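Local coordinates for PROTEIN (hypothetical protein EF0366) (Enterococcus faecalis, PDB 1VPY) that is of unknown function but belongs to the DUF72 family, folds as a TIM alpha/beta barrel and binds zinc ions in the crystal, at residues L35-Y38 with A39-L42; V119-S122 with G123-C127; L166-M169 with K170-F174; Q232-A235 with D236-A240. All blocks are in the same frame, centred on the assembly; numbering follows the deposited sequence.

Contact 1 of 4, residues L35-Y38 with A39-L42; sequences LYEY and ASHL. With ZN (zinc ion), chain E.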
ATOM      1  N   LEU A  35       4.000 -10.521 -14.976  1.00 43.36           N
ATOM      2  CA  LEU A  35       2.848 -10.653 -14.077  1.00 43.08           C
ATOM      3  C   LEU A  35       2.219 -12.056 -14.101  1.00 42.82           C
ATOM      4  O   LEU A  35       1.861 -12.590 -13.055  1.00 42.99           O
ATOM      5  CB  LEU A  35       1.781  -9.600 -14.399  1.00 43.09           C
ATOM      6  CG  LEU A  35       0.431  -9.719 -13.672  1.00 43.10           C
ATOM      7  CD1 LEU A  35       0.588  -9.562 -12.168  1.00 43.69           C
ATOM      8  CD2 LEU A  35      -0.562  -8.709 -14.190  1.00 43.17           C
ATOM      9  N   TYR A  36       2.073 -12.639 -15.288  1.00 42.45           N
ATOM     10  CA  TYR A  36       1.532 -13.990 -15.418  1.00 42.20           C
ATOM     11  C   TYR A  36       2.353 -15.002 -14.616  1.00 42.12           C
ATOM     12  O   TYR A  36       1.788 -15.780 -13.849  1.00 42.05           O
ATOM     13  CB  TYR A  36       1.445 -14.400 -16.893  1.00 42.09           C
ATOM     14  CG  TYR A  36       1.004 -15.832 -17.140  1.00 42.00           C
ATOM     15  CD1 TYR A  36      -0.347 -16.177 -17.146  1.00 41.74           C
ATOM     16  CD2 TYR A  36       1.943 -16.840 -17.388  1.00 41.91           C
ATOM     17  CE1 TYR A  36      -0.754 -17.492 -17.378  1.00 41.83           C
ATOM     18  CE2 TYR A  36       1.547 -18.153 -17.625  1.00 41.76           C
ATOM     19  CZ  TYR A  36       0.198 -18.469 -17.618  1.00 41.79           C
ATOM     20  OH  TYR A  36      -0.197 -19.762 -17.851  1.00 41.84           O
ATOM     21  N   GLU A  37       3.675 -14.971 -14.783  1.00 42.10           N
ATOM     22  CA  GLU A  37       4.573 -15.877 -14.063  1.00 42.25           C
ATOM     23  C   GLU A  37       4.710 -15.499 -12.585  1.00 42.21           C
ATOM     24  O   GLU A  37       4.892 -16.363 -11.733  1.00 42.16           O
ATOM     25  CB  GLU A  37       5.949 -15.938 -14.734  1.00 42.35           C
ATOM     26  CG  GLU A  37       6.626 -17.319 -14.684  1.00 42.99           C
ATOM     27  CD  GLU A  37       7.354 -17.609 -13.368  1.00 44.45           C
ATOM     28  OE1 GLU A  37       7.839 -16.653 -12.716  1.00 44.89           O
ATOM     29  OE2 GLU A  37       7.451 -18.801 -12.988  1.00 44.49           O
ATOM     30  N   TYR A  38       4.620 -14.209 -12.283  1.00 42.32           N
ATOM     31  CA  TYR A  38       4.644 -13.754 -10.899  1.00 42.50           C
ATOM     32  C   TYR A  38       3.481 -14.367 -10.112  1.00 42.75           C
ATOM     33  O   TYR A  38       3.641 -14.768  -8.956  1.00 42.79           O
ATOM     34  CB  TYR A  38       4.597 -12.226 -10.831  1.00 42.30           C
ATOM     35  CG  TYR A  38       4.493 -11.683  -9.429  1.00 42.39           C
ATOM     36  CD1 TYR A  38       3.266 -11.657  -8.768  1.00 42.07           C
ATOM     37  CD2 TYR A  38       5.619 -11.199  -8.756  1.00 41.86           C
ATOM     38  CE1 TYR A  38       3.160 -11.176  -7.482  1.00 42.46           C
ATOM     39  CE2 TYR A  38       5.521 -10.702  -7.464  1.00 41.79           C
ATOM     40  CZ  TYR A  38       4.282 -10.697  -6.831  1.00 42.25           C
ATOM     41  OH  TYR A  38       4.142 -10.217  -5.550  1.00 42.35           O
ATOM     42  N   ALA A  39       2.318 -14.444 -10.756  1.00 43.10           N
ATOM     43  CA  ALA A  39       1.104 -14.985 -10.150  1.00 43.21           C
ATOM     44  C   ALA A  39       1.155 -16.502 -10.001  1.00 43.38           C
ATOM     45  O   ALA A  39       0.190 -17.112  -9.544  1.00 43.53           O
ATOM     46  CB  ALA A  39      -0.109 -14.574 -10.956  1.00 43.31           C
ATOM     47  N   SER A  40       2.277 -17.106 -10.390  1.00 43.56           N
ATOM     48  CA  SER A  40       2.509 -18.532 -10.150  1.00 43.80           C
ATOM     49  C   SER A  40       3.015 -18.785  -8.733  1.00 43.90           C
ATOM     50  O   SER A  40       2.709 -19.830  -8.151  1.00 44.02           O
ATOM     51  CB  SER A  40       3.507 -19.124 -11.153  1.00 43.69           C
ATOM     52  OG  SER A  40       3.014 -19.054 -12.475  1.00 43.65           O
ATOM     53  N   HIS A  41       3.794 -17.848  -8.187  1.00 43.86           N
ATOM     54  CA  HIS A  41       4.373 -18.026  -6.848  1.00 43.92           C
ATOM     55  C   HIS A  41       3.696 -17.183  -5.770  1.00 43.25           C
ATOM     56  O   HIS A  41       3.652 -17.590  -4.617  1.00 43.28           O
ATOM     57  CB  HIS A  41       5.892 -17.754  -6.796  1.00 44.30           C
ATOM     58  CG  HIS A  41       6.549 -17.608  -8.133  1.00 45.53           C
ATOM     59  ND1 HIS A  41       6.801 -18.680  -8.964  1.00 46.98           N
ATOM     60  CD2 HIS A  41       7.037 -16.515  -8.769  1.00 46.21           C
ATOM     61  CE1 HIS A  41       7.398 -18.250 -10.062  1.00 47.22           C
ATOM     62  NE2 HIS A  41       7.556 -16.940  -9.968  1.00 46.70           N
ATOM     63  N   LEU A  42       3.200 -16.005  -6.127  1.00 42.57           N
ATOM     64  CA  LEU A  42       2.683 -15.090  -5.102  1.00 42.05           C
ATOM     65  C   LEU A  42       1.197 -14.729  -5.239  1.00 41.57           C
ATOM     66  O   LEU A  42       0.671 -14.667  -6.352  1.00 41.44           O
ATOM     67  CB  LEU A  42       3.573 -13.843  -4.976  1.00 41.86           C
ATOM     68  CG  LEU A  42       4.950 -14.103  -4.346  1.00 41.73           C
ATOM     69  CD1 LEU A  42       5.850 -12.880  -4.422  1.00 41.64           C
ATOM     70  CD2 LEU A  42       4.835 -14.577  -2.901  1.00 41.62           C
TER
HETATM   71 ZN    ZN E 281       9.751 -17.153 -11.169  0.50 69.23          ZN

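Contact 2 of 4, residues V119-S122 with G123-C127; sequences VQFS and GTFGC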
ATOM      1  N   VAL A 119      -3.089   5.002  -1.521  1.00 37.06           N
ATOM      2  CA  VAL A 119      -2.881   6.437  -1.646  1.00 37.23           C
ATOM      3  C   VAL A 119      -1.738   6.775  -0.693  1.00 37.59           C
ATOM      4  O   VAL A 119      -1.912   6.787   0.529  1.00 37.84           O
ATOM      5  CB  VAL A 119      -4.158   7.240  -1.302  1.00 37.24           C
ATOM      6  CG1 VAL A 119      -3.963   8.718  -1.588  1.00 37.11           C
ATOM      7  CG2 VAL A 119      -5.362   6.711  -2.077  1.00 37.09           C
ATOM      8  N   GLN A 120      -0.565   7.025  -1.270  1.00 37.81           N
ATOM      9  CA  GLN A 120       0.664   7.208  -0.511  1.00 38.04           C
ATOM     10  C   GLN A 120       1.149   8.663  -0.605  1.00 38.13           C
ATOM     11  O   GLN A 120       1.492   9.132  -1.693  1.00 38.35           O
ATOM     12  CB  GLN A 120       1.710   6.214  -1.032  1.00 38.04           C
ATOM     13  CG  GLN A 120       3.067   6.265  -0.350  1.00 38.56           C
ATOM     14  CD  GLN A 120       4.006   7.232  -1.023  1.00 39.23           C
ATOM     15  OE1 GLN A 120       4.332   7.086  -2.207  1.00 40.11           O
ATOM     16  NE2 GLN A 120       4.446   8.235  -0.279  1.00 39.92           N
ATOM     17  N   PHE A 121       1.176   9.365   0.530  1.00 38.11           N
ATOM     18  CA  PHE A 121       1.502  10.803   0.564  1.00 38.53           C
ATOM     19  C   PHE A 121       2.966  11.101   0.856  1.00 38.75           C
ATOM     20  O   PHE A 121       3.694  10.262   1.366  1.00 39.10           O
ATOM     21  CB  PHE A 121       0.622  11.539   1.580  1.00 38.48           C
ATOM     22  CG  PHE A 121      -0.830  11.551   1.219  1.00 38.31           C
ATOM     23  CD1 PHE A 121      -1.341  12.530   0.378  1.00 38.15           C
ATOM     24  CD2 PHE A 121      -1.685  10.572   1.702  1.00 38.90           C
ATOM     25  CE1 PHE A 121      -2.688  12.543   0.031  1.00 37.91           C
ATOM     26  CE2 PHE A 121      -3.033  10.575   1.363  1.00 38.91           C
ATOM     27  CZ  PHE A 121      -3.534  11.569   0.526  1.00 38.27           C
ATOM     28  N   SER A 122       3.386  12.317   0.542  1.00 39.26           N
ATOM     29  CA  SER A 122       4.770  12.733   0.756  1.00 39.49           C
ATOM     30  C   SER A 122       5.059  13.154   2.190  1.00 39.67           C
ATOM     31  O   SER A 122       4.148  13.294   3.017  1.00 39.63           O
ATOM     32  CB  SER A 122       5.115  13.874  -0.186  1.00 39.36           C
ATOM     33  OG  SER A 122       5.006  13.429  -1.518  1.00 39.69           O
ATOM     34  N   GLY A 123       6.342  13.363   2.467  1.00 39.85           N
ATOM     35  CA  GLY A 123       6.793  13.841   3.766  1.00 40.00           C
ATOM     36  C   GLY A 123       6.268  15.223   4.097  1.00 39.95           C
ATOM     37  O   GLY A 123       6.225  15.602   5.263  1.00 40.08           O
ATOM     38  N   THR A 124       5.857  15.964   3.068  1.00 40.08           N
ATOM     39  CA  THR A 124       5.358  17.339   3.221  1.00 40.10           C
ATOM     40  C   THR A 124       3.856  17.384   3.531  1.00 40.26           C
ATOM     41  O   THR A 124       3.328  18.426   3.937  1.00 40.28           O
ATOM     42  CB  THR A 124       5.634  18.182   1.959  1.00 40.05           C
ATOM     43  OG1 THR A 124       4.826  17.701   0.877  1.00 40.25           O
ATOM     44  CG2 THR A 124       7.108  18.112   1.567  1.00 39.69           C
ATOM     45  N   PHE A 125       3.179  16.252   3.326  1.00 40.33           N
ATOM     46  CA  PHE A 125       1.757  16.091   3.635  1.00 40.38           C
ATOM     47  C   PHE A 125       1.601  15.681   5.098  1.00 40.41           C
ATOM     48  O   PHE A 125       1.662  14.491   5.441  1.00 40.81           O
ATOM     49  CB  PHE A 125       1.153  15.029   2.711  1.00 40.54           C
ATOM     50  CG  PHE A 125      -0.347  14.882   2.815  1.00 40.61           C
ATOM     51  CD1 PHE A 125      -0.918  13.994   3.728  1.00 40.48           C
ATOM     52  CD2 PHE A 125      -1.188  15.597   1.964  1.00 40.90           C
ATOM     53  CE1 PHE A 125      -2.301  13.836   3.806  1.00 40.34           C
ATOM     54  CE2 PHE A 125      -2.575  15.443   2.033  1.00 40.56           C
ATOM     55  CZ  PHE A 125      -3.131  14.561   2.958  1.00 40.36           C
ATOM     56  N   GLY A 126       1.405  16.674   5.957  1.00 40.25           N
ATOM     57  CA  GLY A 126       1.321  16.446   7.391  1.00 40.17           C
ATOM     58  C   GLY A 126      -0.034  16.789   7.971  1.00 40.16           C
ATOM     59  O   GLY A 126      -0.949  17.180   7.246  1.00 40.04           O
ATOM     60  N   CYS A 127      -0.147  16.638   9.287  1.00 40.26           N
ATOM     61  CA  CYS A 127      -1.389  16.862  10.024  1.00 40.24           C
ATOM     62  C   CYS A 127      -1.808  18.335   9.984  1.00 40.27           C
ATOM     63  O   CYS A 127      -1.364  19.149  10.797  1.00 40.05           O
ATOM     64  CB  CYS A 127      -1.224  16.370  11.469  1.00 40.30           C
ATOM     65  SG  CYS A 127      -2.643  16.589  12.559  1.00 40.52           S
TER

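Contact 3 of 4, residues L166-M169 with K170-F174; sequences LQFM and KENQF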
ATOM      1  N   LEU A 166      -6.039   7.959  14.371  1.00 45.38           N
ATOM      2  CA  LEU A 166      -6.470   6.573  14.200  1.00 45.23           C
ATOM      3  C   LEU A 166      -7.988   6.475  14.139  1.00 45.19           C
ATOM      4  O   LEU A 166      -8.530   5.706  13.343  1.00 45.29           O
ATOM      5  CB  LEU A 166      -5.938   5.687  15.331  1.00 45.32           C
ATOM      6  CG  LEU A 166      -4.436   5.402  15.442  1.00 45.20           C
ATOM      7  CD1 LEU A 166      -4.141   4.686  16.755  1.00 45.22           C
ATOM      8  CD2 LEU A 166      -3.925   4.588  14.265  1.00 44.72           C
ATOM      9  N   GLN A 167      -8.663   7.265  14.976  1.00 45.05           N
ATOM     10  CA  GLN A 167     -10.127   7.330  15.000  1.00 45.02           C
ATOM     11  C   GLN A 167     -10.697   7.852  13.679  1.00 44.74           C
ATOM     12  O   GLN A 167     -11.697   7.332  13.179  1.00 44.62           O
ATOM     13  CB  GLN A 167     -10.613   8.186  16.180  1.00 45.14           C
ATOM     14  CG  GLN A 167     -12.109   8.068  16.501  1.00 45.85           C
ATOM     15  CD  GLN A 167     -12.558   6.643  16.844  1.00 47.16           C
ATOM     16  OE1 GLN A 167     -11.754   5.792  17.247  1.00 47.40           O
ATOM     17  NE2 GLN A 167     -13.854   6.380  16.682  1.00 47.18           N
ATOM     18  N   PHE A 168     -10.050   8.873  13.123  1.00 44.55           N
ATOM     19  CA  PHE A 168     -10.418   9.415  11.820  1.00 44.40           C
ATOM     20  C   PHE A 168     -10.271   8.364  10.720  1.00 44.51           C
ATOM     21  O   PHE A 168     -11.097   8.298   9.810  1.00 44.68           O
ATOM     22  CB  PHE A 168      -9.579  10.656  11.495  1.00 44.29           C
ATOM     23  CG  PHE A 168      -9.808  11.203  10.113  1.00 44.06           C
ATOM     24  CD1 PHE A 168     -10.849  12.095   9.868  1.00 43.89           C
ATOM     25  CD2 PHE A 168      -8.982  10.828   9.056  1.00 43.52           C
ATOM     26  CE1 PHE A 168     -11.066  12.606   8.590  1.00 43.72           C
ATOM     27  CE2 PHE A 168      -9.191  11.330   7.778  1.00 43.81           C
ATOM     28  CZ  PHE A 168     -10.236  12.224   7.544  1.00 43.92           C
HETATM   29  N   MSE A 169      -9.220   7.549  10.803  1.00 44.48           N
HETATM   30  CA  MSE A 169      -9.008   6.473   9.839  1.00 44.49           C
HETATM   31  C   MSE A 169     -10.060   5.383  10.006  1.00 43.95           C
HETATM   32  O   MSE A 169     -10.615   4.901   9.023  1.00 43.83           O
HETATM   33  CB  MSE A 169      -7.602   5.886   9.972  1.00 45.28           C
HETATM   34  CG  MSE A 169      -6.467   6.888   9.755  1.00 46.60           C
HETATM   35 SE   MSE A 169      -6.259   7.514   7.901  1.00 52.31          SE
HETATM   36  CE  MSE A 169      -4.911   8.942   8.171  1.00 48.65           C
ATOM     37  N   LYS A 170     -10.330   5.005  11.255  1.00 43.54           N
ATOM     38  CA  LYS A 170     -11.405   4.061  11.570  1.00 43.11           C
ATOM     39  C   LYS A 170     -12.766   4.541  11.063  1.00 42.78           C
ATOM     40  O   LYS A 170     -13.454   3.804  10.358  1.00 42.90           O
ATOM     41  CB  LYS A 170     -11.490   3.785  13.072  1.00 43.09           C
ATOM     42  CG  LYS A 170     -10.989   2.427  13.499  1.00 42.85           C
ATOM     43  CD  LYS A 170     -11.971   1.772  14.456  1.00 42.63           C
ATOM     44  CE  LYS A 170     -11.366   0.556  15.147  1.00 42.15           C
ATOM     45  NZ  LYS A 170     -10.457   0.967  16.247  1.00 41.54           N
ATOM     46  N   GLU A 171     -13.143   5.771  11.418  1.00 42.11           N
ATOM     47  CA  GLU A 171     -14.422   6.358  11.000  1.00 41.64           C
ATOM     48  C   GLU A 171     -14.634   6.343   9.492  1.00 41.18           C
ATOM     49  O   GLU A 171     -15.759   6.190   9.029  1.00 41.24           O
ATOM     50  CB  GLU A 171     -14.563   7.790  11.509  1.00 41.67           C
ATOM     51  CG  GLU A 171     -15.082   7.903  12.932  1.00 42.45           C
ATOM     52  CD  GLU A 171     -14.813   9.270  13.546  1.00 43.49           C
ATOM     53  OE1 GLU A 171     -14.237  10.140  12.849  1.00 42.82           O
ATOM     54  OE2 GLU A 171     -15.172   9.469  14.732  1.00 43.91           O
ATOM     55  N   ASN A 172     -13.554   6.499   8.731  1.00 40.70           N
ATOM     56  CA  ASN A 172     -13.639   6.519   7.276  1.00 40.14           C
ATOM     57  C   ASN A 172     -13.321   5.181   6.626  1.00 39.82           C
ATOM     58  O   ASN A 172     -13.190   5.103   5.410  1.00 39.68           O
ATOM     59  CB  ASN A 172     -12.724   7.602   6.715  1.00 40.28           C
ATOM     60  CG  ASN A 172     -13.206   8.996   7.048  1.00 40.36           C
ATOM     61  OD1 ASN A 172     -14.237   9.449   6.549  1.00 40.59           O
ATOM     62  ND2 ASN A 172     -12.461   9.685   7.898  1.00 40.64           N
ATOM     63  N   GLN A 173     -13.217   4.133   7.443  1.00 39.58           N
ATOM     64  CA  GLN A 173     -12.823   2.790   6.995  1.00 39.38           C
ATOM     65  C   GLN A 173     -11.511   2.789   6.196  1.00 39.06           C
ATOM     66  O   GLN A 173     -11.310   1.950   5.312  1.00 38.93           O
ATOM     67  CB  GLN A 173     -13.940   2.103   6.192  1.00 39.46           C
ATOM     68  CG  GLN A 173     -15.227   1.840   6.953  1.00 40.20           C
ATOM     69  CD  GLN A 173     -16.281   2.917   6.731  1.00 42.13           C
ATOM     70  OE1 GLN A 173     -16.123   3.809   5.893  1.00 42.93           O
ATOM     71  NE2 GLN A 173     -17.375   2.828   7.477  1.00 43.41           N
ATOM     72  N   PHE A 174     -10.627   3.738   6.495  1.00 38.63           N
ATOM     73  CA  PHE A 174      -9.319   3.774   5.853  1.00 38.25           C
ATOM     74  C   PHE A 174      -8.439   2.722   6.501  1.00 38.18           C
ATOM     75  O   PHE A 174      -8.431   2.582   7.730  1.00 38.27           O
ATOM     76  CB  PHE A 174      -8.667   5.152   5.983  1.00 38.12           C
ATOM     77  CG  PHE A 174      -9.197   6.181   5.017  1.00 37.73           C
ATOM     78  CD1 PHE A 174      -9.533   5.835   3.709  1.00 38.06           C
ATOM     79  CD2 PHE A 174      -9.325   7.510   5.409  1.00 37.41           C
ATOM     80  CE1 PHE A 174     -10.016   6.797   2.812  1.00 38.03           C
ATOM     81  CE2 PHE A 174      -9.805   8.478   4.526  1.00 37.37           C
ATOM     82  CZ  PHE A 174     -10.153   8.122   3.229  1.00 37.96           C
TER

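Contact 4 of 4, residues Q232-A235 with D236-A240; sequences QEIA and DLSEA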
ATOM      1  N   GLN A 232      17.085 -11.540  11.699  1.00 35.08           N
ATOM      2  CA  GLN A 232      16.486 -10.933  12.888  1.00 34.98           C
ATOM      3  C   GLN A 232      15.385  -9.930  12.548  1.00 35.05           C
ATOM      4  O   GLN A 232      14.353  -9.882  13.222  1.00 35.36           O
ATOM      5  CB  GLN A 232      17.550 -10.284  13.782  1.00 35.11           C
ATOM      6  CG  GLN A 232      17.026  -9.796  15.136  1.00 35.01           C
ATOM      7  CD  GLN A 232      16.519 -10.926  16.022  1.00 35.66           C
ATOM      8  OE1 GLN A 232      15.312 -11.104  16.201  1.00 35.12           O
ATOM      9  NE2 GLN A 232      17.443 -11.698  16.576  1.00 36.37           N
ATOM     10  N   GLU A 233      15.592  -9.134  11.507  1.00 34.93           N
ATOM     11  CA  GLU A 233      14.573  -8.178  11.086  1.00 34.71           C
ATOM     12  C   GLU A 233      13.331  -8.880  10.552  1.00 34.96           C
ATOM     13  O   GLU A 233      12.206  -8.518  10.921  1.00 35.07           O
ATOM     14  CB  GLU A 233      15.138  -7.178  10.084  1.00 34.45           C
ATOM     15  CG  GLU A 233      16.171  -6.257  10.714  1.00 33.67           C
ATOM     16  CD  GLU A 233      16.991  -5.483   9.705  1.00 32.78           C
ATOM     17  OE1 GLU A 233      17.221  -5.978   8.574  1.00 31.28           O
ATOM     18  OE2 GLU A 233      17.421  -4.370  10.063  1.00 32.66           O
ATOM     19  N   ILE A 234      13.527  -9.896   9.713  1.00 35.10           N
ATOM     20  CA  ILE A 234      12.397 -10.696   9.223  1.00 35.50           C
ATOM     21  C   ILE A 234      11.651 -11.343  10.389  1.00 35.96           C
ATOM     22  O   ILE A 234      10.435 -11.505  10.328  1.00 36.33           O
ATOM     23  CB  ILE A 234      12.823 -11.785   8.196  1.00 35.46           C
ATOM     24  CG1 ILE A 234      13.463 -11.159   6.951  1.00 35.06           C
ATOM     25  CG2 ILE A 234      11.640 -12.671   7.807  1.00 35.20           C
ATOM     26  CD1 ILE A 234      12.546 -10.273   6.154  1.00 35.30           C
ATOM     27  N   ALA A 235      12.379 -11.698  11.449  1.00 36.17           N
ATOM     28  CA  ALA A 235      11.775 -12.286  12.638  1.00 36.54           C
ATOM     29  C   ALA A 235      10.921 -11.274  13.397  1.00 36.93           C
ATOM     30  O   ALA A 235       9.808 -11.600  13.816  1.00 37.17           O
ATOM     31  CB  ALA A 235      12.843 -12.879  13.551  1.00 36.54           C
ATOM     32  N   ASP A 236      11.443 -10.058  13.576  1.00 37.22           N
ATOM     33  CA  ASP A 236      10.718  -8.989  14.263  1.00 37.41           C
ATOM     34  C   ASP A 236       9.453  -8.653  13.492  1.00 37.69           C
ATOM     35  O   ASP A 236       8.360  -8.637  14.064  1.00 38.11           O
ATOM     36  CB  ASP A 236      11.581  -7.732  14.408  1.00 37.53           C
ATOM     37  CG  ASP A 236      12.772  -7.926  15.349  1.00 38.27           C
ATOM     38  OD1 ASP A 236      12.638  -8.601  16.392  1.00 37.44           O
ATOM     39  OD2 ASP A 236      13.856  -7.383  15.040  1.00 40.29           O
ATOM     40  N   LEU A 237       9.603  -8.421  12.188  1.00 37.75           N
ATOM     41  CA  LEU A 237       8.488  -8.023  11.324  1.00 37.50           C
ATOM     42  C   LEU A 237       7.431  -9.110  11.186  1.00 38.05           C
ATOM     43  O   LEU A 237       6.254  -8.810  10.975  1.00 38.49           O
ATOM     44  CB  LEU A 237       8.987  -7.618   9.937  1.00 37.08           C
ATOM     45  CG  LEU A 237       9.967  -6.456   9.828  1.00 35.95           C
ATOM     46  CD1 LEU A 237      10.651  -6.465   8.473  1.00 35.60           C
ATOM     47  CD2 LEU A 237       9.293  -5.123  10.085  1.00 35.60           C
ATOM     48  N   SER A 238       7.844 -10.368  11.293  1.00 38.22           N
ATOM     49  CA  SER A 238       6.899 -11.474  11.259  1.00 38.57           C
ATOM     50  C   SER A 238       6.016 -11.512  12.512  1.00 38.97           C
ATOM     51  O   SER A 238       4.809 -11.762  12.409  1.00 38.92           O
ATOM     52  CB  SER A 238       7.636 -12.793  11.076  1.00 38.58           C
ATOM     53  OG  SER A 238       8.268 -12.821   9.808  1.00 38.98           O
ATOM     54  N   GLU A 239       6.618 -11.265  13.685  1.00 39.13           N
ATOM     55  CA  GLU A 239       5.873 -11.179  14.949  1.00 39.26           C
ATOM     56  C   GLU A 239       4.733 -10.179  14.821  1.00 38.80           C
ATOM     57  O   GLU A 239       3.606 -10.465  15.225  1.00 38.99           O
ATOM     58  CB  GLU A 239       6.771 -10.745  16.117  1.00 39.26           C
ATOM     59  CG  GLU A 239       7.467 -11.855  16.893  1.00 39.76           C
ATOM     60  CD  GLU A 239       8.052 -11.348  18.215  1.00 40.35           C
ATOM     61  OE1 GLU A 239       7.280 -11.225  19.195  1.00 42.40           O
ATOM     62  OE2 GLU A 239       9.279 -11.075  18.282  1.00 40.85           O
ATOM     63  N   ALA A 240       5.039  -9.012  14.254  1.00 38.48           N
ATOM     64  CA  ALA A 240       4.076  -7.922  14.112  1.00 38.18           C
ATOM     65  C   ALA A 240       2.986  -8.255  13.099  1.00 38.07           C
ATOM     66  O   ALA A 240       1.806  -7.950  13.321  1.00 38.29           O
ATOM     67  CB  ALA A 240       4.784  -6.632  13.741  1.00 37.88           C
TER

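Contact 1 of 4, residues L35-Y38 with A39-L42
A two-residue zinc site on one face of a short helix is formed by E37 and H41, spaced i and i+4 so that a single turn brings both side chains to the same ion. E37 binds through OE1, 2.5 Å from the zinc ion, while OE2 stays 3.4 Å from it, so the carboxylate grips through one oxygen. H41 supplies NE2, also 2.5 Å from the zinc ion. The carboxylate and imidazole planes stand 56° apart. E37 reaches the metal because its chain bends at chi2 (-82°), swinging the carboxylate along the helix toward the histidine. The backbone oxygen of E37 lies over one face of the imidazole, offset toward the rim.

The backbone changes pattern here. A39 N bonds L35 O, a regular i to i+4 link, whereas S40 N reaches E37 O over three residues. Y38 O then takes two donors, H41 N and L42 N, the latter 3.1 Å from Y38 O. On the buried flank, the phenol of Y38 meets L42, Y38 CZ lying 3.6 Å from L42 CD1. The hydroxyl of Y38 is hydrogen-bonded to L44 O and L18 N, tying the helix to strands 44-47 and 13-18 of the barrel.

E37 OE1 and H41 NE2 approach to 2.8 Å as fellow ligands of one metal, not as a hydrogen-bonded pair. The zinc ion would be expected to offset the carboxylate's charge, and it clips together two side chains one turn apart.

Contact 2 of 4, residues V119-S122 with G123-C127
The rings of F121 and F125 lie face to face, centroids 3.8 Å apart and planes inclined by only 14°. Each ring covers one face of the other: F121 CD1 stands above the centre of the F125 ring, and F125 CE1 above the centre of the F121 ring. The closest carbons, F121 CD1 and F125 CD2, are 3.5 Å apart. Around the pair, helix 129-141 contributes L135, which touches both rings, with Y134 against F121 and N131 against F125.

This is a beta-alpha loop of the TIM barrel, leaving strand 114-120 for helix 129-141, and a type I beta turn from S122 to F125 brings the chain back so that F125 stands beside F121. The turn closes through F125 N, which donates to S122 O at 3.1 Å. In F121, CG lies beside the backbone N (chi1 -65°), in F125 anti to it (-173°), and with these different torsions the two rings meet face to face.

The turn's own carbonyls are bound from outside, G123 O by N153 ND2 and F125 O by W156 NE1, tying this loop to the one that follows strand 147-150. An unidentified molecule, probably from the crystallisation liquor, lies about 4 Å from the F125 side chain and may mark a pocket. On the strand side, Q120 OE1 is bonded by K76 NZ, while Q120 NE2 makes a weak hydrogen bond to F121 O, 2.7 Å long.

Contact 3 of 4, residues L166-M169 with K170-F174
Hydrogen bonds between F168 and N172 give a carbonyl two donors from one residue. N172 ND2 lies 2.7 Å from F168 O, and N172 N reaches F168 O at 3.2 Å from the opposite face of the carbonyl plane. The preceding turn is regular, with K170 N on L166 O and E171 N on Q167 O.

The same amide also makes an aromatic contact. N172 ND2 sits 3.2 Å above the plane of the F168 ring and over its centre, with ring and amide planes 63° apart. The F168 side chain, its CG trans to N (chi1 175°), turns this ring face to the amide; it also touches V132, L135 and Q136 of helix 129-141.

A Schellman motif ends helix 162-171: Q173, the C-prime residue, has positive phi, F174 N returns to M169 O at 2.8 Å, and Q173 N bonds K170 O. The chain then turns into strand 175-180, completing a beta-alpha-beta unit from strand 147-150.

Apolar contacts follow from that reversal. The selenium of M169, a selenomethionine, lies 3.9 Å from F174 CB and makes an oblique Met-aromatic contact with the F174 ring. F168 CE2 lies near that ring's edge, 4.4 Å from F174 CE2. F174 also touches I147 and I149 of strand 147-150.

Contact 4 of 4, residues Q232-A235 with D236-A240
Q232 to D236, E233 to L237, I234 to S238 and A235 to E239 are linked by successive i to i+4 backbone hydrogen bonds, the signature of an uninterrupted alpha-helix. The straightest is that from L237 N to E233 O, 2.9 Å long with an N-H...O angle of 173°.

Among the side chains, S238 adds a bond to the backbone pattern. Its OG folds back on the preceding turn and donates to I234 O at 2.6 Å, in addition to the bond from S238 N to I234 O at 3.0 Å. The two donors approach that carbonyl from opposite faces of its plane, so one oxygen takes both the helix bond and the bond from a buried serine hydroxyl. The torsion responsible places OG beside the backbone N (chi1 -65°), which aims it at the carbonyl one turn earlier. I234 CG2 passes 3.9 Å from S238 OG.

On the exposed flank, the side chains of Q232 and D236 cross at a slant, amide and carboxylate planes 27° apart. Q232 OE1 and D236 OD1, both oxygens, are 3.7 Å apart; D236 OD2 comes nearer, 3.1 Å from Q232 O, but there too two acceptors face each other. The CB of E233 points away from 236-240, and E233 OE2 is hydrogen-bonded to Y227 OH.

In the fold, helix 231-245 lies between strand 201-205 and strand 250-255 in the chain. I234 and S238 face helix 260-273, where both touch M270, and Q269 and V273 extend the interface; I234 and L237 also press on Y229, and A240 on F191.

How the contacts relate
All four contacts belong to one eight-stranded barrel and are partly buried. Contact 2 continues from a barrel strand with two buried rings, while contacts 1, 3 and 4 lie on outer helices with one buried and one exposed side. Contacts 2 and 3 are the nearest pair, about 7 Å between nearest atoms, and share helix 129-141, which packs against F121, F125 and F168. Contact 1 lies on the opposite side of the chain's centre from both. A metal organises contact 1, ring stacking contact 2, a helix terminus contact 3 and a continuing helix contact 4. Contacts 1, 3 and 4 each double the donors on one carbonyl, with a side chain in 3 and 4, backbone alone in 1.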